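Side-chain contacts in putative integrase (Listeria innocua, PDB 5U96), which probably binds DNA and exchanges strands in site-specific recombination as a serine integrase, whose coiled-coil domain is the piece described here: residues 16-19 with 20-24; 39-42 with 43-46. One frame throughout, in Å; residues are numbered along the deposited sequence.

Contact 1. Residues 16-19 with 20-24; sequences RLFD and LYING
In the last two turns of helix 7-23, the first arm of the coiled-coil hairpin, Phe-18 and Ile-22 meet one turn apart, their side chains crossing at about a right angle. The approach is strained: the methyl carbon CG2 of Ile-22 lies 3.2 Å from CE2 of Phe-18, oblique to the ring, and with chi2 of Ile-22 away from a staggered value its exact placement is doubtful. With chi1 at 74°, CG1 of Ile-22 sits between its backbone N and carbonyl carbon and comes 3.4 Å from the carbonyl O of Asp-19, three residues back. The Phe-18 and Tyr-21 rings are also neighbours, with centroids 5.8 Å apart and planes tilted by 42°. Tyr-21 receives CA of Phe-18 at its edge, CD2 to CA 3.6 Å. On the inner side, Leu-17 CD1 approaches Leu-20 CD1 at 4.4 Å; Leu-17 packs on Met-35 and Ile-38, and Leu-20 on Leu-31, all of helix 28-50. The hydroxyl of Tyr-21 is hydrogen-bonded to Asp-32 of that second arm. In the assembly, Tyr-21 of the second subunit lies against Leu-20 and Asp-19. Asp-19 OD2 makes a salt bridge to Lys-15, one turn back in the same helix. The backbone stays helical: Ile-22 N donates to Phe-18 O, 3.2 Å away, and Asn-23 N to Asp-19 O at 3.0 Å. Gly-24, with phi 98°, then breaks the helix, its N bonded to Leu-20 O.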
loop_
_atom_site.group_PDB
_atom_site.type_symbol
_atom_site.label_atom_id
_atom_site.label_comp_id
_atom_site.label_asym_id
_atom_site.label_seq_id
_atom_site.Cartn_x
_atom_site.Cartn_y
_atom_site.Cartn_z
ATOM N N ARG A 16 8.744 5.511 0.900
ATOM C CA ARG A 16 8.659 4.119 0.472
ATOM C C ARG A 16 7.585 3.966 -0.592
ATOM O O ARG A 16 7.805 3.360 -1.639
ATOM C CB ARG A 16 8.352 3.212 1.665
ATOM C CG ARG A 16 9.367 3.299 2.797
ATOM C CD ARG A 16 10.461 2.271 2.641
ATOM N NE ARG A 16 9.949 0.914 2.786
ATOM C CZ ARG A 16 10.600 -0.175 2.400
ATOM N NH1 ARG A 16 11.794 -0.081 1.832
ATOM N NH2 ARG A 16 10.051 -1.365 2.574
ATOM N N LEU A 17 6.426 4.550 -0.315
ATOM C CA LEU A 17 5.308 4.532 -1.243
ATOM C C LEU A 17 5.670 5.206 -2.561
ATOM O O LEU A 17 5.276 4.740 -3.630
ATOM C CB LEU A 17 4.098 5.223 -0.613
ATOM C CG LEU A 17 2.801 5.240 -1.422
ATOM C CD1 LEU A 17 2.350 3.825 -1.743
ATOM C CD2 LEU A 17 1.718 5.999 -0.664
ATOM N N PHE A 18 6.421 6.300 -2.488
ATOM C CA PHE A 18 6.792 7.026 -3.695
ATOM C C PHE A 18 7.779 6.221 -4.531
ATOM O O PHE A 18 7.806 6.339 -5.755
ATOM C CB PHE A 18 7.389 8.393 -3.367
ATOM C CG PHE A 18 7.458 9.311 -4.554
ATOM C CD1 PHE A 18 6.387 10.129 -4.876
ATOM C CD2 PHE A 18 8.581 9.342 -5.364
ATOM C CE1 PHE A 18 6.442 10.967 -5.972
ATOM C CE2 PHE A 18 8.639 10.178 -6.462
ATOM C CZ PHE A 18 7.568 10.991 -6.765
ATOM N N ASP A 19 8.583 5.398 -3.867
ATOM C CA ASP A 19 9.575 4.579 -4.554
ATOM C C ASP A 19 8.908 3.581 -5.496
ATOM O O ASP A 19 9.549 3.046 -6.399
ATOM C CB ASP A 19 10.449 3.833 -3.545
ATOM C CG ASP A 19 11.058 4.754 -2.506
ATOM O OD1 ASP A 19 11.099 5.977 -2.747
ATOM O OD2 ASP A 19 11.497 4.253 -1.451
ATOM N N LEU A 20 7.621 3.329 -5.278
ATOM C CA LEU A 20 6.863 2.425 -6.136
ATOM C C LEU A 20 6.404 3.141 -7.402
ATOM O O LEU A 20 6.256 2.518 -8.454
ATOM C CB LEU A 20 5.660 1.852 -5.383
ATOM C CG LEU A 20 5.985 1.027 -4.135
ATOM C CD1 LEU A 20 4.707 0.519 -3.487
ATOM C CD2 LEU A 20 6.914 -0.133 -4.467
ATOM N N TYR A 21 6.177 4.447 -7.300
ATOM C CA TYR A 21 5.836 5.251 -8.469
ATOM C C TYR A 21 7.033 5.352 -9.412
ATOM O O TYR A 21 6.889 5.207 -10.626
ATOM C CB TYR A 21 5.384 6.658 -8.065
ATOM C CG TYR A 21 4.048 6.733 -7.355
ATOM C CD1 TYR A 21 2.857 6.806 -8.065
ATOM C CD2 TYR A 21 3.982 6.760 -5.972
ATOM C CE1 TYR A 21 1.639 6.888 -7.411
ATOM C CE2 TYR A 21 2.775 6.843 -5.310
ATOM C CZ TYR A 21 1.606 6.907 -6.033
ATOM O OH TYR A 21 0.403 6.988 -5.369
ATOM N N ILE A 22 8.214 5.595 -8.849
ATOM C CA ILE A 22 9.416 5.796 -9.653
ATOM C C ILE A 22 9.946 4.456 -10.156
ATOM O O ILE A 22 10.615 4.389 -11.187
ATOM C CB ILE A 22 10.515 6.541 -8.859
ATOM C CG1 ILE A 22 11.172 5.634 -7.816
ATOM C CG2 ILE A 22 9.931 7.765 -8.183
ATOM C CD1 ILE A 22 12.556 5.169 -8.206
ATOM N N ASN A 23 9.640 3.393 -9.418
ATOM C CA ASN A 23 9.871 2.038 -9.897
ATOM C C ASN A 23 9.084 1.820 -11.185
ATOM O O ASN A 23 9.528 1.108 -12.086
ATOM C CB ASN A 23 9.470 1.018 -8.828
ATOM C CG ASN A 23 9.329 -0.388 -9.379
ATOM O OD1 ASN A 23 8.361 -0.704 -10.069
ATOM N ND2 ASN A 23 10.287 -1.247 -9.054
ATOM N N GLY A 24 7.907 2.437 -11.251
ATOM C CA GLY A 24 7.147 2.524 -12.484
ATOM C C GLY A 24 6.055 1.480 -12.615
ATOM O O GLY A 24 5.046 1.719 -13.276
#

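Contact 2. Residues 39-42 with 43-46; sequences DAQI and NYYE
The Tyr-45 ring carries the side-chain amide oxygen of Gln-41 over one face: OE1 stands 3.0 Å above the ring plane, displaced toward the rim, and lies 3.1 Å from both CZ and CE1 of Tyr-45. CA of Ile-42 comes near the same ring obliquely. The amide of Gln-41 is not laid flat on the ring, since the two planes are 39° apart, and so the oxygen meets the aromatic carbons more closely than CD does. A bend at chi2 (50°) of Gln-41 carries the amide along the helix to the residue four places on; its CG also touches the ring, 3.7 Å from CE2 of Tyr-45. Both side chains pack on Glu-10 of helix 7-23, and Tyr-45 on Leu-7 as well. The neighbouring pair behaves differently: Ile-42 and Glu-46 run side by side, pointing the same way, with CG2 of Ile-42 3.3 Å from OE2 of Glu-46, a carboxylate oxygen against a methyl group. Ile-42 is buried and rests on Leu-7. Along the backbone, Tyr-44 N bonds to Ala-40 O, and Glu-46 N to Ile-42 O at 3.2 Å. Asp-39, at the start of the segment, is tied to Lys-14 of helix 7-23 by a salt bridge. Such pairing of residues four apart belongs to the alpha helix, here the second arm of an antiparallel coiled-coil hairpin.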
loop_
_atom_site.group_PDB
_atom_site.type_symbol
_atom_site.label_atom_id
_atom_site.label_comp_id
_atom_site.label_asym_id
_atom_site.label_seq_id
_atom_site.Cartn_x
_atom_site.Cartn_y
_atom_site.Cartn_z
ATOM N N ASP A 39 -1.152 11.156 3.398
ATOM C CA ASP A 39 -1.151 12.617 3.343
ATOM C C ASP A 39 -2.023 13.208 4.446
ATOM O O ASP A 39 -1.659 14.204 5.070
ATOM C CB ASP A 39 -1.641 13.113 1.978
ATOM C CG ASP A 39 -0.628 12.886 0.872
ATOM O OD1 ASP A 39 0.563 12.680 1.180
ATOM O OD2 ASP A 39 -1.024 12.926 -0.312
ATOM N N ALA A 40 -3.176 12.589 4.678
ATOM C CA ALA A 40 -4.118 13.064 5.686
ATOM C C ALA A 40 -3.526 12.992 7.089
ATOM O O ALA A 40 -3.707 13.906 7.892
ATOM C CB ALA A 40 -5.403 12.261 5.620
ATOM N N GLN A 41 -2.824 11.903 7.383
ATOM C CA GLN A 41 -2.231 11.717 8.703
ATOM C C GLN A 41 -1.151 12.762 8.961
ATOM O O GLN A 41 -0.950 13.190 10.097
ATOM C CB GLN A 41 -1.651 10.307 8.840
ATOM C CG GLN A 41 -1.109 9.993 10.227
ATOM C CD GLN A 41 -2.092 10.333 11.330
ATOM O OE1 GLN A 41 -1.932 11.332 12.030
ATOM N NE2 GLN A 41 -3.119 9.508 11.485
ATOM N N ILE A 42 -0.458 13.169 7.903
ATOM C CA ILE A 42 0.508 14.256 7.997
ATOM C C ILE A 42 -0.209 15.562 8.314
ATOM O O ILE A 42 0.331 16.431 9.000
ATOM C CB ILE A 42 1.311 14.422 6.689
ATOM C CG1 ILE A 42 2.160 13.176 6.422
ATOM C CG2 ILE A 42 2.192 15.667 6.759
ATOM C CD1 ILE A 42 2.815 13.158 5.054
ATOM N N ASN A 43 -1.431 15.690 7.811
ATOM C CA ASN A 43 -2.208 16.910 7.977
ATOM C C ASN A 43 -2.635 17.134 9.424
ATOM O O ASN A 43 -2.564 18.253 9.933
ATOM C CB ASN A 43 -3.443 16.870 7.075
ATOM C CG ASN A 43 -4.050 18.241 6.850
ATOM O OD1 ASN A 43 -3.401 19.265 7.065
ATOM N ND2 ASN A 43 -5.302 18.268 6.410
ATOM N N TYR A 44 -3.081 16.068 10.082
ATOM C CA TYR A 44 -3.532 16.161 11.468
ATOM C C TYR A 44 -2.365 16.468 12.402
ATOM O O TYR A 44 -2.501 17.261 13.334
ATOM C CB TYR A 44 -4.225 14.867 11.904
ATOM C CG TYR A 44 -4.873 14.968 13.270
ATOM C CD1 TYR A 44 -6.034 15.708 13.455
ATOM C CD2 TYR A 44 -4.323 14.331 14.375
ATOM C CE1 TYR A 44 -6.629 15.811 14.700
ATOM C CE2 TYR A 44 -4.914 14.425 15.624
ATOM C CZ TYR A 44 -6.065 15.169 15.781
ATOM O OH TYR A 44 -6.654 15.270 17.022
ATOM N N TYR A 45 -1.221 15.837 12.148
ATOM C CA TYR A 45 -0.020 16.077 12.943
ATOM C C TYR A 45 0.387 17.544 12.860
ATOM O O TYR A 45 0.896 18.114 13.825
ATOM C CB TYR A 45 1.130 15.178 12.473
ATOM C CG TYR A 45 0.985 13.708 12.829
ATOM C CD1 TYR A 45 0.232 13.301 13.924
ATOM C CD2 TYR A 45 1.611 12.729 12.069
ATOM C CE1 TYR A 45 0.106 11.963 14.249
ATOM C CE2 TYR A 45 1.488 11.387 12.386
ATOM C CZ TYR A 45 0.735 11.010 13.477
ATOM O OH TYR A 45 0.609 9.678 13.798
ATOM N N GLU A 46 0.160 18.151 11.700
ATOM C CA GLU A 46 0.396 19.577 11.522
ATOM C C GLU A 46 -0.677 20.387 12.234
ATOM O O GLU A 46 -0.391 21.401 12.870
ATOM C CB GLU A 46 0.418 19.935 10.035
ATOM C CG GLU A 46 1.704 19.555 9.318
ATOM C CD GLU A 46 1.526 19.435 7.814
ATOM O OE1 GLU A 46 0.451 19.812 7.302
ATOM O OE2 GLU A 46 2.465 18.958 7.142
#

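In the fold
The two contacts sit on successive helices of one hairpin, contact 1 on helix 7-23 and contact 2 on helix 28-50, and contact 1 closes before contact 2 opens. Their centres are 21 Å apart, on opposite sides of the chain's centre; the nearest atoms come within about 7 Å without touching. Contact 1 lies at the turn, where the first helix ends and the second subunit packs against it, whereas contact 2 lies toward the open end and touches no other chain of the assembly. Each sends side chains onto the opposing helix. Coiled-coil interactions probably mediate serine integrase directionality, and subunit pairing at the turn end is consistent with such a role.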